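Local coordinates for protein heme peroxidase (Bacteroides thetaiotaomicron, PDB 2GVK) that probably uses hydrogen peroxide to oxidise dyes and related substrates at a heme, as expected of a dye-decolorizing peroxidase, at residues C67-G72 with L109-R114; G84-L89 with L303-S308; S186-Q191 with I264-T269; K192-M197 with K256-T261. One frame throughout, in Å; residues are numbered along the deposited sequence.

Contact 1 of 4, residues C67-G72 with L109-R114; sequences CTMGFG and LLFHIR
Cys67 faces Ile113 at one end of an antiparallel ladder between strands 66-72 and 109-115, neighbours in the N-terminal ferredoxin-like half of the DyP fold. With SG anti to the backbone N (chi1 -170°), Cys67 brings its sulfur 3.7 Å from Ile113 CG1 and to the edge of the Phe111 ring, near the ring plane, a sulfur-aromatic contact. Thr68 and His112 form a hydrogen-bonded pair whose side chains lie on the opposite face from Cys67 and Met69; Thr68 N to His112 O spans 3.0 Å and the return bond from His112 N to Thr68 O is equally long. Their side chains run alongside each other, Thr68 OG1 lying 3.3 Å from His112 CB, and both OG1 and His112 ND1 are hydrogen-bonded to the hydroxyl of Tyr266. Selenomethionine Met69 is fully extended beside Phe111, its CG 3.5 Å from Phe111 CE1; its selenium approaches the ring obliquely, in a Met-aromatic contact. Helix 38-59 packs on this apolar row through Val45 and Phe49, while helix 118-131 reaches it from Phe124 and Leu128. Gly70 trades two backbone bonds with Leu110, each 2.9 Å between N and O. At Phe71 the ring stands beside Leu109, both side chains pointing the same way, and Phe71 CD2 meets the Leu109 CD2 methyl at 3.5 Å.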
loop_
_atom_site.group_PDB
_atom_site.type_symbol
_atom_site.label_atom_id
_atom_site.label_comp_id
_atom_site.label_asym_id
_atom_site.label_seq_id
_atom_site.Cartn_x
_atom_site.Cartn_y
_atom_site.Cartn_z
ATOM N N CYS A 67 -4.506 -14.469 -16.777
ATOM C CA CYS A 67 -3.908 -15.399 -17.703
ATOM C C CYS A 67 -4.766 -15.443 -18.952
ATOM O O CYS A 67 -5.993 -15.428 -18.868
ATOM C CB CYS A 67 -3.780 -16.805 -17.125
ATOM S SG CYS A 67 -2.779 -17.924 -18.151
ATOM N N THR A 68 -4.120 -15.449 -20.101
ATOM C CA THR A 68 -4.802 -15.710 -21.363
ATOM C C THR A 68 -4.227 -16.973 -21.990
ATOM O O THR A 68 -3.045 -17.316 -21.768
ATOM C CB THR A 68 -4.664 -14.552 -22.336
ATOM O OG1 THR A 68 -3.308 -14.400 -22.690
ATOM C CG2 THR A 68 -5.152 -13.295 -21.732
HETATM N N MSE A 69 -5.077 -17.677 -22.746
HETATM C CA MSE A 69 -4.741 -18.924 -23.383
HETATM C C MSE A 69 -5.093 -18.832 -24.855
HETATM O O MSE A 69 -6.224 -18.497 -25.207
HETATM C CB MSE A 69 -5.549 -20.045 -22.748
HETATM C CG MSE A 69 -5.298 -21.423 -23.339
HETATM SE SE MSE A 69 -6.436 -22.767 -22.489
HETATM C CE MSE A 69 -5.644 -24.339 -23.316
ATOM N N GLY A 70 -4.132 -19.156 -25.710
ATOM C CA GLY A 70 -4.332 -19.102 -27.141
ATOM C C GLY A 70 -3.855 -20.350 -27.843
ATOM O O GLY A 70 -3.018 -21.100 -27.316
ATOM N N PHE A 71 -4.348 -20.532 -29.064
ATOM C CA PHE A 71 -4.052 -21.712 -29.884
ATOM C C PHE A 71 -3.436 -21.344 -31.220
ATOM O O PHE A 71 -3.941 -20.466 -31.921
ATOM C CB PHE A 71 -5.350 -22.512 -30.146
ATOM C CG PHE A 71 -6.081 -22.891 -28.907
ATOM C CD1 PHE A 71 -6.923 -21.994 -28.290
ATOM C CD2 PHE A 71 -5.867 -24.114 -28.307
ATOM C CE1 PHE A 71 -7.552 -22.311 -27.093
ATOM C CE2 PHE A 71 -6.532 -24.443 -27.096
ATOM C CZ PHE A 71 -7.359 -23.549 -26.516
ATOM N N GLY A 72 -2.412 -22.101 -31.621
ATOM C CA GLY A 72 -1.802 -21.960 -32.939
ATOM C C GLY A 72 -2.730 -22.467 -34.037
ATOM O O GLY A 72 -3.681 -23.191 -33.775
ATOM N N LEU A 109 0.328 -23.877 -28.198
ATOM C CA LEU A 109 -0.401 -23.242 -27.097
ATOM C C LEU A 109 0.401 -22.085 -26.557
ATOM O O LEU A 109 1.618 -22.197 -26.377
ATOM C CB LEU A 109 -0.653 -24.231 -25.946
ATOM C CG LEU A 109 -1.451 -25.499 -26.223
ATOM C CD1 LEU A 109 -1.559 -26.310 -24.935
ATOM C CD2 LEU A 109 -2.846 -25.192 -26.803
ATOM N N LEU A 110 -0.287 -20.980 -26.263
ATOM C CA LEU A 110 0.314 -19.835 -25.580
ATOM C C LEU A 110 -0.391 -19.561 -24.267
ATOM O O LEU A 110 -1.620 -19.495 -24.215
ATOM C CB LEU A 110 0.231 -18.567 -26.454
ATOM C CG LEU A 110 0.637 -17.233 -25.759
ATOM C CD1 LEU A 110 2.122 -17.150 -25.504
ATOM C CD2 LEU A 110 0.172 -16.047 -26.581
ATOM N N PHE A 111 0.396 -19.397 -23.206
ATOM C CA PHE A 111 -0.117 -18.881 -21.937
ATOM C C PHE A 111 0.610 -17.613 -21.605
ATOM O O PHE A 111 1.854 -17.574 -21.614
ATOM C CB PHE A 111 0.053 -19.923 -20.796
ATOM C CG PHE A 111 -0.784 -21.144 -20.969
ATOM C CD1 PHE A 111 -2.126 -21.118 -20.690
ATOM C CD2 PHE A 111 -0.233 -22.325 -21.465
ATOM C CE1 PHE A 111 -2.912 -22.248 -20.858
ATOM C CE2 PHE A 111 -1.030 -23.471 -21.630
ATOM C CZ PHE A 111 -2.352 -23.425 -21.330
ATOM N N HIS A 112 -0.166 -16.553 -21.356
ATOM C CA HIS A 112 0.362 -15.252 -20.984
ATOM C C HIS A 112 -0.160 -14.953 -19.580
ATOM O O HIS A 112 -1.349 -14.685 -19.391
ATOM C CB HIS A 112 -0.086 -14.210 -22.013
ATOM C CG HIS A 112 0.285 -12.795 -21.669
ATOM N ND1 HIS A 112 -0.449 -11.704 -22.120
ATOM C CD2 HIS A 112 1.327 -12.287 -20.980
ATOM C CE1 HIS A 112 0.126 -10.594 -21.702
ATOM N NE2 HIS A 112 1.193 -10.914 -20.987
ATOM N N ILE A 113 0.749 -15.050 -18.591
ATOM C CA ILE A 113 0.397 -15.012 -17.186
ATOM C C ILE A 113 0.995 -13.754 -16.557
ATOM O O ILE A 113 2.187 -13.520 -16.668
ATOM C CB ILE A 113 0.957 -16.258 -16.425
ATOM C CG1 ILE A 113 0.810 -17.524 -17.260
ATOM C CG2 ILE A 113 0.263 -16.407 -15.087
ATOM C CD1 ILE A 113 1.362 -18.792 -16.595
ATOM N N ARG A 114 0.143 -12.970 -15.893
ATOM C CA ARG A 114 0.498 -11.650 -15.311
ATOM C C ARG A 114 -0.010 -11.560 -13.865
ATOM O O ARG A 114 -1.129 -11.942 -13.600
ATOM C CB ARG A 114 -0.185 -10.521 -16.120
ATOM C CG ARG A 114 0.309 -10.343 -17.515
ATOM C CD ARG A 114 -0.496 -9.284 -18.271
ATOM N NE ARG A 114 -1.700 -9.863 -18.886
ATOM C CZ ARG A 114 -2.417 -9.262 -19.844
ATOM N NH1 ARG A 114 -2.051 -8.077 -20.311
ATOM N NH2 ARG A 114 -3.484 -9.876 -20.360
#

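Contact 2 of 4, residues G84-L89 with L303-S308; sequences GKPKEL and LFFVPS
Phe305 holds its ring carbon CG trans to the backbone N (chi1 171°), which swings the ring out from the strand to meet Pro86, while Leu89, likewise trans (chi1 -177°), brings its two methyls up to Phe305 CB. Pro86 CG sits 3.4 Å above the Phe305 centroid, almost exactly on the ring normal, a CH-pi contact with all six carbons about equally near. On the opposite ring face lies Pro307 N, offset toward the rim. Leu89 CD2 comes across at about a right angle to touch Phe305 CB at 3.7 Å, and Leu303 CD2 packs 3.7 Å from Glu88 O. An alanine at Phe305 would leave Pro86 CG without its aromatic platform and would probably open a gap beside Leu89 and Trp76, whose ring meets Phe305 edge-to-face. Pro86 to Leu89 form a type I beta turn, closed by Leu89 N to Pro86 O at 3.1 Å. The result is apolar loop-on-strand packing, a turn after helix 73-79 covering the end of barrel strand 296-306.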
loop_
_atom_site.group_PDB
_atom_site.type_symbol
_atom_site.label_atom_id
_atom_site.label_comp_id
_atom_site.label_asym_id
_atom_site.label_seq_id
_atom_site.Cartn_x
_atom_site.Cartn_y
_atom_site.Cartn_z
ATOM N N GLY A 84 -15.207 -24.996 -36.631
ATOM C CA GLY A 84 -14.930 -23.918 -37.558
ATOM C C GLY A 84 -13.571 -23.314 -37.253
ATOM O O GLY A 84 -12.838 -23.835 -36.448
ATOM N N LYS A 85 -13.252 -22.207 -37.886
ATOM C CA LYS A 85 -11.962 -21.572 -37.683
ATOM C C LYS A 85 -12.073 -20.080 -37.912
ATOM O O LYS A 85 -12.728 -19.651 -38.847
ATOM C CB LYS A 85 -10.924 -22.179 -38.634
ATOM C CG LYS A 85 -9.466 -21.985 -38.216
ATOM C CD LYS A 85 -8.559 -22.993 -38.929
ATOM C CE LYS A 85 -7.117 -22.941 -38.431
ATOM N NZ LYS A 85 -6.243 -23.885 -39.167
ATOM N N PRO A 86 -11.446 -19.271 -37.028
ATOM C CA PRO A 86 -11.446 -17.827 -37.248
ATOM C C PRO A 86 -10.889 -17.473 -38.625
ATOM O O PRO A 86 -9.964 -18.139 -39.103
ATOM C CB PRO A 86 -10.539 -17.311 -36.140
ATOM C CG PRO A 86 -10.651 -18.327 -35.071
ATOM C CD PRO A 86 -10.793 -19.632 -35.755
ATOM N N LYS A 87 -11.452 -16.432 -39.243
ATOM C CA LYS A 87 -11.160 -16.115 -40.630
ATOM C C LYS A 87 -9.685 -15.860 -40.912
ATOM O O LYS A 87 -9.199 -16.219 -41.987
ATOM C CB LYS A 87 -11.996 -14.916 -41.082
ATOM C CG LYS A 87 -13.446 -15.245 -41.229
ATOM C CD LYS A 87 -14.268 -14.041 -41.549
ATOM C CE LYS A 87 -15.720 -14.424 -41.702
ATOM N NZ LYS A 87 -16.499 -13.353 -42.311
ATOM N N GLU A 88 -8.965 -15.303 -39.941
ATOM C CA GLU A 88 -7.548 -14.953 -40.139
ATOM C C GLU A 88 -6.571 -15.883 -39.397
ATOM O O GLU A 88 -5.369 -15.585 -39.312
ATOM C CB GLU A 88 -7.309 -13.521 -39.718
ATOM C CG GLU A 88 -8.200 -12.523 -40.433
ATOM C CD GLU A 88 -7.867 -11.088 -40.082
ATOM O OE1 GLU A 88 -6.727 -10.656 -40.351
ATOM O OE2 GLU A 88 -8.755 -10.379 -39.559
ATOM N N LEU A 89 -7.071 -17.001 -38.851
ATOM C CA LEU A 89 -6.189 -17.935 -38.157
ATOM C C LEU A 89 -5.501 -18.876 -39.133
ATOM O O LEU A 89 -6.076 -19.882 -39.592
ATOM C CB LEU A 89 -6.921 -18.712 -37.087
ATOM C CG LEU A 89 -6.009 -19.665 -36.278
ATOM C CD1 LEU A 89 -4.853 -18.925 -35.574
ATOM C CD2 LEU A 89 -6.823 -20.459 -35.278
ATOM N N LEU A 303 1.577 -16.736 -34.360
ATOM C CA LEU A 303 0.192 -16.289 -34.193
ATOM C C LEU A 303 -0.632 -17.317 -33.407
ATOM O O LEU A 303 -0.573 -18.522 -33.677
ATOM C CB LEU A 303 -0.472 -16.051 -35.569
ATOM C CG LEU A 303 -1.962 -15.711 -35.569
ATOM C CD1 LEU A 303 -2.223 -14.400 -34.893
ATOM C CD2 LEU A 303 -2.507 -15.686 -37.005
ATOM N N PHE A 304 -1.420 -16.823 -32.470
ATOM C CA PHE A 304 -2.370 -17.653 -31.730
ATOM C C PHE A 304 -3.757 -17.008 -31.718
ATOM O O PHE A 304 -3.889 -15.794 -31.768
ATOM C CB PHE A 304 -1.921 -17.866 -30.260
ATOM C CG PHE A 304 -0.531 -18.451 -30.105
ATOM C CD1 PHE A 304 0.599 -17.625 -30.104
ATOM C CD2 PHE A 304 -0.356 -19.802 -29.883
ATOM C CE1 PHE A 304 1.872 -18.157 -29.898
ATOM C CE2 PHE A 304 0.936 -20.344 -29.744
ATOM C CZ PHE A 304 2.040 -19.512 -29.757
ATOM N N PHE A 305 -4.764 -17.847 -31.614
ATOM C CA PHE A 305 -6.124 -17.425 -31.429
ATOM C C PHE A 305 -6.533 -17.623 -29.975
ATOM O O PHE A 305 -6.436 -18.732 -29.428
ATOM C CB PHE A 305 -7.081 -18.210 -32.361
ATOM C CG PHE A 305 -8.522 -17.976 -32.068
ATOM C CD1 PHE A 305 -9.068 -16.711 -32.183
ATOM C CD2 PHE A 305 -9.339 -19.020 -31.671
ATOM C CE1 PHE A 305 -10.409 -16.483 -31.893
ATOM C CE2 PHE A 305 -10.691 -18.799 -31.384
ATOM C CZ PHE A 305 -11.221 -17.540 -31.499
ATOM N N VAL A 306 -7.029 -16.547 -29.380
ATOM C CA VAL A 306 -7.461 -16.508 -28.020
ATOM C C VAL A 306 -9.014 -16.466 -27.988
ATOM O O VAL A 306 -9.617 -15.416 -28.257
ATOM C CB VAL A 306 -6.909 -15.244 -27.341
ATOM C CG1 VAL A 306 -7.393 -15.134 -25.865
ATOM C CG2 VAL A 306 -5.417 -15.219 -27.421
ATOM N N PRO A 307 -9.656 -17.604 -27.710
ATOM C CA PRO A 307 -11.121 -17.633 -27.780
ATOM C C PRO A 307 -11.794 -16.876 -26.645
ATOM O O PRO A 307 -11.203 -16.680 -25.605
ATOM C CB PRO A 307 -11.461 -19.155 -27.705
ATOM C CG PRO A 307 -10.263 -19.802 -27.190
ATOM C CD PRO A 307 -9.077 -18.919 -27.391
ATOM N N SER A 308 -13.034 -16.457 -26.854
ATOM C CA SER A 308 -13.826 -15.934 -25.776
ATOM C C SER A 308 -13.923 -17.012 -24.689
ATOM O O SER A 308 -13.721 -18.188 -24.958
ATOM C CB SER A 308 -15.216 -15.569 -26.266
ATOM O OG SER A 308 -15.955 -16.742 -26.576
#

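Contact 3 of 4, residues S186-Q191 with I264-T269; sequences SYVFVQ and IGYAST. With EDO (1,2-ethanediol), chain K.
Val188 and Tyr266 form the tight centre of an antiparallel pairing between strands 186-195 and 258-267, in the C-terminal ferredoxin-like half of the DyP fold. With chi1, measured to CG1, at 65°, the other Val188 methyl, CG2, lies trans to the backbone N and over one face of the Tyr266 ring, 3.7 Å from its centroid, in a CH-pi contact. The same methyl presses on Ile264 CG1 at 3.4 Å, closer than usual van der Waals contact, and Val190 CG1 joins the Ile264 chain from alongside. Four backbone bonds tie Tyr187 to Ala267 and Phe189 to Gly265; the shortest is Ala267 N to Tyr187 O, 2.8 Å. A phenylalanine in place of Tyr266 could keep the face under Val188, but would probably leave Thr68 OG1 and His112 ND1 without the hydroxyl they share. Of segment 264-269 the Tyr187 ring meets main-chain atoms, Ser268 O lying 3.7 Å from Tyr187 CD2, while Pro86 and Phe270 pack on it from outside; its hydroxyl accepts a hydrogen bond from Glu88 N. Packing loosens at partly exposed Ser268 and Thr269, where Ser268 OG lies 2.9 Å from O2 of a 1,2-ethanediol probably from the crystallisation liquor.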
loop_
_atom_site.group_PDB
_atom_site.type_symbol
_atom_site.label_atom_id
_atom_site.label_comp_id
_atom_site.label_asym_id
_atom_site.label_seq_id
_atom_site.Cartn_x
_atom_site.Cartn_y
_atom_site.Cartn_z
ATOM N N SER A 186 -9.692 -13.084 -29.890
ATOM C CA SER A 186 -8.624 -12.157 -30.238
ATOM C C SER A 186 -7.503 -12.882 -30.975
ATOM O O SER A 186 -7.278 -14.068 -30.756
ATOM C CB SER A 186 -8.059 -11.507 -28.957
ATOM O OG SER A 186 -7.028 -10.569 -29.256
ATOM N N TYR A 187 -6.811 -12.158 -31.849
ATOM C CA TYR A 187 -5.597 -12.645 -32.483
ATOM C C TYR A 187 -4.423 -12.089 -31.752
ATOM O O TYR A 187 -4.246 -10.852 -31.697
ATOM C CB TYR A 187 -5.527 -12.201 -33.958
ATOM C CG TYR A 187 -6.619 -12.780 -34.822
ATOM C CD1 TYR A 187 -6.519 -14.058 -35.315
ATOM C CD2 TYR A 187 -7.742 -12.016 -35.178
ATOM C CE1 TYR A 187 -7.534 -14.603 -36.119
ATOM C CE2 TYR A 187 -8.732 -12.534 -35.993
ATOM C CZ TYR A 187 -8.644 -13.838 -36.427
ATOM O OH TYR A 187 -9.625 -14.364 -37.259
ATOM N N VAL A 188 -3.588 -12.969 -31.197
ATOM C CA VAL A 188 -2.398 -12.529 -30.487
ATOM C C VAL A 188 -1.134 -12.994 -31.180
ATOM O O VAL A 188 -1.025 -14.134 -31.611
ATOM C CB VAL A 188 -2.413 -12.980 -28.957
ATOM C CG1 VAL A 188 -2.348 -14.449 -28.836
ATOM C CG2 VAL A 188 -1.286 -12.334 -28.202
ATOM N N PHE A 189 -0.203 -12.070 -31.340
ATOM C CA PHE A 189 1.038 -12.356 -31.998
ATOM C C PHE A 189 2.180 -12.085 -31.035
ATOM O O PHE A 189 2.177 -11.085 -30.346
ATOM C CB PHE A 189 1.175 -11.492 -33.270
ATOM C CG PHE A 189 2.324 -11.876 -34.140
ATOM C CD1 PHE A 189 2.290 -13.031 -34.870
ATOM C CD2 PHE A 189 3.443 -11.044 -34.251
ATOM C CE1 PHE A 189 3.348 -13.388 -35.656
ATOM C CE2 PHE A 189 4.499 -11.397 -35.064
ATOM C CZ PHE A 189 4.452 -12.547 -35.759
ATOM N N VAL A 190 3.116 -13.029 -30.939
ATOM C CA VAL A 190 4.261 -12.869 -30.078
ATOM C C VAL A 190 5.578 -12.924 -30.875
ATOM O O VAL A 190 5.703 -13.662 -31.873
ATOM C CB VAL A 190 4.298 -13.953 -28.951
ATOM C CG1 VAL A 190 3.093 -13.805 -28.020
ATOM C CG2 VAL A 190 4.382 -15.343 -29.547
ATOM N N GLN A 191 6.541 -12.086 -30.448
ATOM C CA GLN A 191 7.913 -12.124 -30.954
ATOM C C GLN A 191 8.869 -11.863 -29.841
ATOM O O GLN A 191 8.724 -10.865 -29.128
ATOM C CB GLN A 191 8.160 -11.038 -32.001
ATOM C CG GLN A 191 7.403 -11.130 -33.225
ATOM C CD GLN A 191 7.654 -9.930 -34.118
ATOM O OE1 GLN A 191 7.284 -8.803 -33.771
ATOM N NE2 GLN A 191 8.298 -10.162 -35.276
ATOM N N ILE A 264 4.162 -8.746 -27.425
ATOM C CA ILE A 264 2.901 -9.436 -27.519
ATOM C C ILE A 264 1.820 -8.406 -27.890
ATOM O O ILE A 264 1.715 -7.351 -27.274
ATOM C CB ILE A 264 2.562 -10.192 -26.200
ATOM C CG1 ILE A 264 1.257 -10.942 -26.333
ATOM C CG2 ILE A 264 2.528 -9.223 -25.006
ATOM C CD1 ILE A 264 1.078 -12.006 -25.320
ATOM N N GLY A 265 1.079 -8.701 -28.950
ATOM C CA GLY A 265 0.083 -7.790 -29.484
ATOM C C GLY A 265 -1.230 -8.493 -29.718
ATOM O O GLY A 265 -1.285 -9.502 -30.444
ATOM N N TYR A 266 -2.268 -8.014 -29.043
ATOM C CA TYR A 266 -3.626 -8.522 -29.194
ATOM C C TYR A 266 -4.411 -7.651 -30.177
ATOM O O TYR A 266 -4.412 -6.386 -30.075
ATOM C CB TYR A 266 -4.347 -8.512 -27.850
ATOM C CG TYR A 266 -3.810 -9.477 -26.823
ATOM C CD1 TYR A 266 -4.300 -10.769 -26.745
ATOM C CD2 TYR A 266 -2.855 -9.086 -25.902
ATOM C CE1 TYR A 266 -3.841 -11.665 -25.799
ATOM C CE2 TYR A 266 -2.369 -9.991 -24.930
ATOM C CZ TYR A 266 -2.888 -11.268 -24.871
ATOM O OH TYR A 266 -2.454 -12.173 -23.908
ATOM N N ALA A 267 -5.121 -8.298 -31.108
ATOM C CA ALA A 267 -5.827 -7.561 -32.177
ATOM C C ALA A 267 -7.154 -8.178 -32.520
ATOM O O ALA A 267 -7.273 -9.409 -32.632
ATOM C CB ALA A 267 -4.981 -7.503 -33.411
ATOM N N SER A 268 -8.122 -7.314 -32.809
ATOM C CA SER A 268 -9.421 -7.726 -33.347
ATOM C C SER A 268 -9.256 -8.359 -34.751
ATOM O O SER A 268 -10.094 -9.138 -35.193
ATOM C CB SER A 268 -10.365 -6.517 -33.428
ATOM O OG SER A 268 -9.860 -5.531 -34.326
ATOM N N THR A 269 -8.235 -7.909 -35.469
ATOM C CA THR A 269 -7.901 -8.450 -36.778
ATOM C C THR A 269 -6.394 -8.545 -36.940
ATOM O O THR A 269 -5.673 -7.549 -36.798
ATOM C CB THR A 269 -8.528 -7.591 -37.958
ATOM O OG1 THR A 269 -8.040 -8.062 -39.219
ATOM C CG2 THR A 269 -8.199 -6.114 -37.814
HETATM C C1 EDO K . -9.868 -1.791 -35.931
HETATM O O1 EDO K . -10.162 -2.630 -37.074
HETATM C C2 EDO K . -11.062 -1.743 -34.989
HETATM O O2 EDO K . -11.228 -3.014 -34.346
#

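Contact 4 of 4, residues K192-M197 with K256-T261; sequences KYIHDM and KGEYGT
A nearly straight hydrogen bond joins His195 NE2 to Thr261 OG1 at 2.7 Å, and either atom could be the donor. OG1 meets the imidazole at its edge, in the ring plane. The other ring nitrogen, ND1, has weak hydrogen bonds to Ser296 OG and Phe295 O. The backbone N of His195 donates to Tyr259 O at 2.9 Å, nearly along the C=O axis. Tyr193 N lies 2.8 Å from Thr261 O, and Thr261 N returns to Tyr193 O. These bonds extend the antiparallel ladder of strands 186-195 and 258-267; on the other flank of 258-267, Gly257 and Glu258 face Asn253 of strand 245-253 in a G1 beta bulge. Gly260 CA lies 3.1 Å from Tyr193 O, where a CB would clash. Beyond the last direct bond a water accepts from Tyr259 N at 2.9 Å, with His195 O and Gly257 O among those competing for its protons. Lys192 NZ has a salt bridge to Asp140 and donates to a second water, 2.9 Å away, which donates to Glu258 OE2 and so bridges the two charged groups. Selenomethionine Met197, its CG anti to the carbonyl carbon (chi1 -66°) and its chain bent twice beyond, crosses Tyr259 at about a right angle, CG 3.4 Å from Tyr259 CB and selenium oblique to the ring in a Met-aromatic contact. The Tyr259 hydroxyl is hydrogen-bonded to Asp129 OD2 of the second subunit.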
loop_
_atom_site.group_PDB
_atom_site.type_symbol
_atom_site.label_atom_id
_atom_site.label_comp_id
_atom_site.label_asym_id
_atom_site.label_seq_id
_atom_site.Cartn_x
_atom_site.Cartn_y
_atom_site.Cartn_z
ATOM N N LYS A 192 9.908 -12.681 -29.749
ATOM C CA LYS A 192 11.058 -12.370 -28.884
ATOM C C LYS A 192 12.096 -11.592 -29.679
ATOM O O LYS A 192 12.533 -12.044 -30.755
ATOM C CB LYS A 192 11.710 -13.632 -28.351
ATOM C CG LYS A 192 10.987 -14.266 -27.265
ATOM C CD LYS A 192 11.613 -15.640 -26.906
ATOM C CE LYS A 192 12.908 -15.492 -26.182
ATOM N NZ LYS A 192 13.497 -16.853 -25.838
ATOM N N TYR A 193 12.467 -10.420 -29.163
ATOM C CA TYR A 193 13.527 -9.611 -29.736
ATOM C C TYR A 193 14.748 -9.607 -28.828
ATOM O O TYR A 193 14.620 -9.448 -27.616
ATOM C CB TYR A 193 13.070 -8.176 -29.917
ATOM C CG TYR A 193 12.129 -7.950 -31.067
ATOM C CD1 TYR A 193 12.618 -7.664 -32.344
ATOM C CD2 TYR A 193 10.753 -7.987 -30.883
ATOM C CE1 TYR A 193 11.743 -7.396 -33.406
ATOM C CE2 TYR A 193 9.875 -7.748 -31.938
ATOM C CZ TYR A 193 10.382 -7.453 -33.201
ATOM O OH TYR A 193 9.503 -7.221 -34.271
ATOM N N ILE A 194 15.914 -9.810 -29.416
ATOM C CA ILE A 194 17.194 -9.671 -28.694
ATOM C C ILE A 194 17.844 -8.366 -29.115
ATOM O O ILE A 194 17.966 -8.086 -30.306
ATOM C CB ILE A 194 18.130 -10.845 -28.996
ATOM C CG1 ILE A 194 17.439 -12.183 -28.636
ATOM C CG2 ILE A 194 19.459 -10.697 -28.245
ATOM C CD1 ILE A 194 17.044 -12.309 -27.181
ATOM N N HIS A 195 18.250 -7.558 -28.137
ATOM C CA HIS A 195 18.810 -6.238 -28.417
ATOM C C HIS A 195 20.301 -6.232 -28.440
ATOM O O HIS A 195 20.960 -7.026 -27.732
ATOM C CB HIS A 195 18.336 -5.239 -27.379
ATOM C CG HIS A 195 16.877 -5.022 -27.393
ATOM N ND1 HIS A 195 16.216 -4.470 -28.475
ATOM C CD2 HIS A 195 15.920 -5.330 -26.483
ATOM C CE1 HIS A 195 14.926 -4.415 -28.211
ATOM N NE2 HIS A 195 14.717 -4.947 -27.020
ATOM N N ASP A 196 20.853 -5.350 -29.283
ATOM C CA ASP A 196 22.270 -5.013 -29.264
ATOM C C ASP A 196 22.402 -3.811 -28.348
ATOM O O ASP A 196 22.369 -2.664 -28.787
ATOM C CB ASP A 196 22.746 -4.687 -30.676
ATOM C CG ASP A 196 24.251 -4.448 -30.760
ATOM O OD1 ASP A 196 24.911 -4.266 -29.696
ATOM O OD2 ASP A 196 24.773 -4.401 -31.912
HETATM N N MSE A 197 22.490 -4.086 -27.050
HETATM C CA MSE A 197 22.509 -3.013 -26.032
HETATM C C MSE A 197 23.770 -2.192 -26.062
HETATM O O MSE A 197 23.747 -1.023 -25.752
HETATM C CB MSE A 197 22.309 -3.592 -24.637
HETATM C CG MSE A 197 20.992 -4.183 -24.444
HETATM SE SE MSE A 197 19.531 -2.907 -24.757
HETATM C CE MSE A 197 19.503 -2.056 -23.013
ATOM N N LYS A 256 24.966 -12.810 -18.744
ATOM C CA LYS A 256 25.369 -13.259 -20.104
ATOM C C LYS A 256 25.284 -12.130 -21.119
ATOM O O LYS A 256 25.488 -12.349 -22.330
ATOM C CB LYS A 256 24.479 -14.412 -20.558
ATOM C CG LYS A 256 24.628 -15.649 -19.724
ATOM C CD LYS A 256 23.621 -16.757 -20.143
ATOM N N GLY A 257 24.995 -10.927 -20.645
ATOM C CA GLY A 257 24.834 -9.777 -21.518
ATOM C C GLY A 257 23.623 -9.887 -22.432
ATOM O O GLY A 257 23.604 -9.297 -23.506
ATOM N N GLU A 258 22.597 -10.618 -21.986
ATOM C CA GLU A 258 21.390 -10.874 -22.803
ATOM C C GLU A 258 20.267 -9.954 -22.391
ATOM O O GLU A 258 19.787 -10.024 -21.259
ATOM C CB GLU A 258 20.925 -12.335 -22.651
ATOM C CG GLU A 258 19.624 -12.662 -23.429
ATOM C CD GLU A 258 18.949 -13.981 -22.981
ATOM O OE1 GLU A 258 19.494 -14.672 -22.097
ATOM O OE2 GLU A 258 17.877 -14.314 -23.532
ATOM N N TYR A 259 19.835 -9.098 -23.322
ATOM C CA TYR A 259 18.763 -8.141 -23.076
ATOM C C TYR A 259 17.742 -8.278 -24.175
ATOM O O TYR A 259 18.100 -8.257 -25.370
ATOM C CB TYR A 259 19.284 -6.720 -23.072
ATOM C CG TYR A 259 20.306 -6.436 -21.995
ATOM C CD1 TYR A 259 21.634 -6.777 -22.169
ATOM C CD2 TYR A 259 19.949 -5.783 -20.839
ATOM C CE1 TYR A 259 22.565 -6.541 -21.185
ATOM C CE2 TYR A 259 20.890 -5.505 -19.861
ATOM C CZ TYR A 259 22.192 -5.888 -20.045
ATOM O OH TYR A 259 23.124 -5.638 -19.043
ATOM N N GLY A 260 16.480 -8.408 -23.797
ATOM C CA GLY A 260 15.422 -8.603 -24.785
ATOM C C GLY A 260 14.089 -7.948 -24.479
ATOM O O GLY A 260 13.855 -7.430 -23.390
ATOM N N THR A 261 13.245 -7.918 -25.508
ATOM C CA THR A 261 11.879 -7.463 -25.413
ATOM C C THR A 261 10.987 -8.594 -25.904
ATOM O O THR A 261 11.213 -9.155 -26.987
ATOM C CB THR A 261 11.640 -6.228 -26.308
ATOM O OG1 THR A 261 12.311 -5.100 -25.764
ATOM C CG2 THR A 261 10.168 -5.922 -26.421
HETATM O O HOH W 1 16.231 -16.075 -25.224
HETATM O O HOH W 2 21.440 -8.770 -25.769
#

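Overall arrangement
All four contacts reach one antiparallel sheet, and strand 296-306 of contact 2 lies between strand 66-72 of contact 1 and strand 186-195 of contacts 3 and 4. Backbone bonds fasten it on both sides: Phe71 O to Phe305 N and Ser186 O to Val306 N, each 2.8 Å. Contacts 1 and 3, in the N- and C-terminal family regions, have centres about 11 Å apart and meet where Tyr266 OH stands 2.7 Å from both Thr68 OG1 and His112 ND1. Contact 4 extends contact 3 along the same two strands, its centre about 22 Å away and about 30 Å from that of contact 2. The sodium ion is bound at Pro36 and Asp37, residues outside every contact.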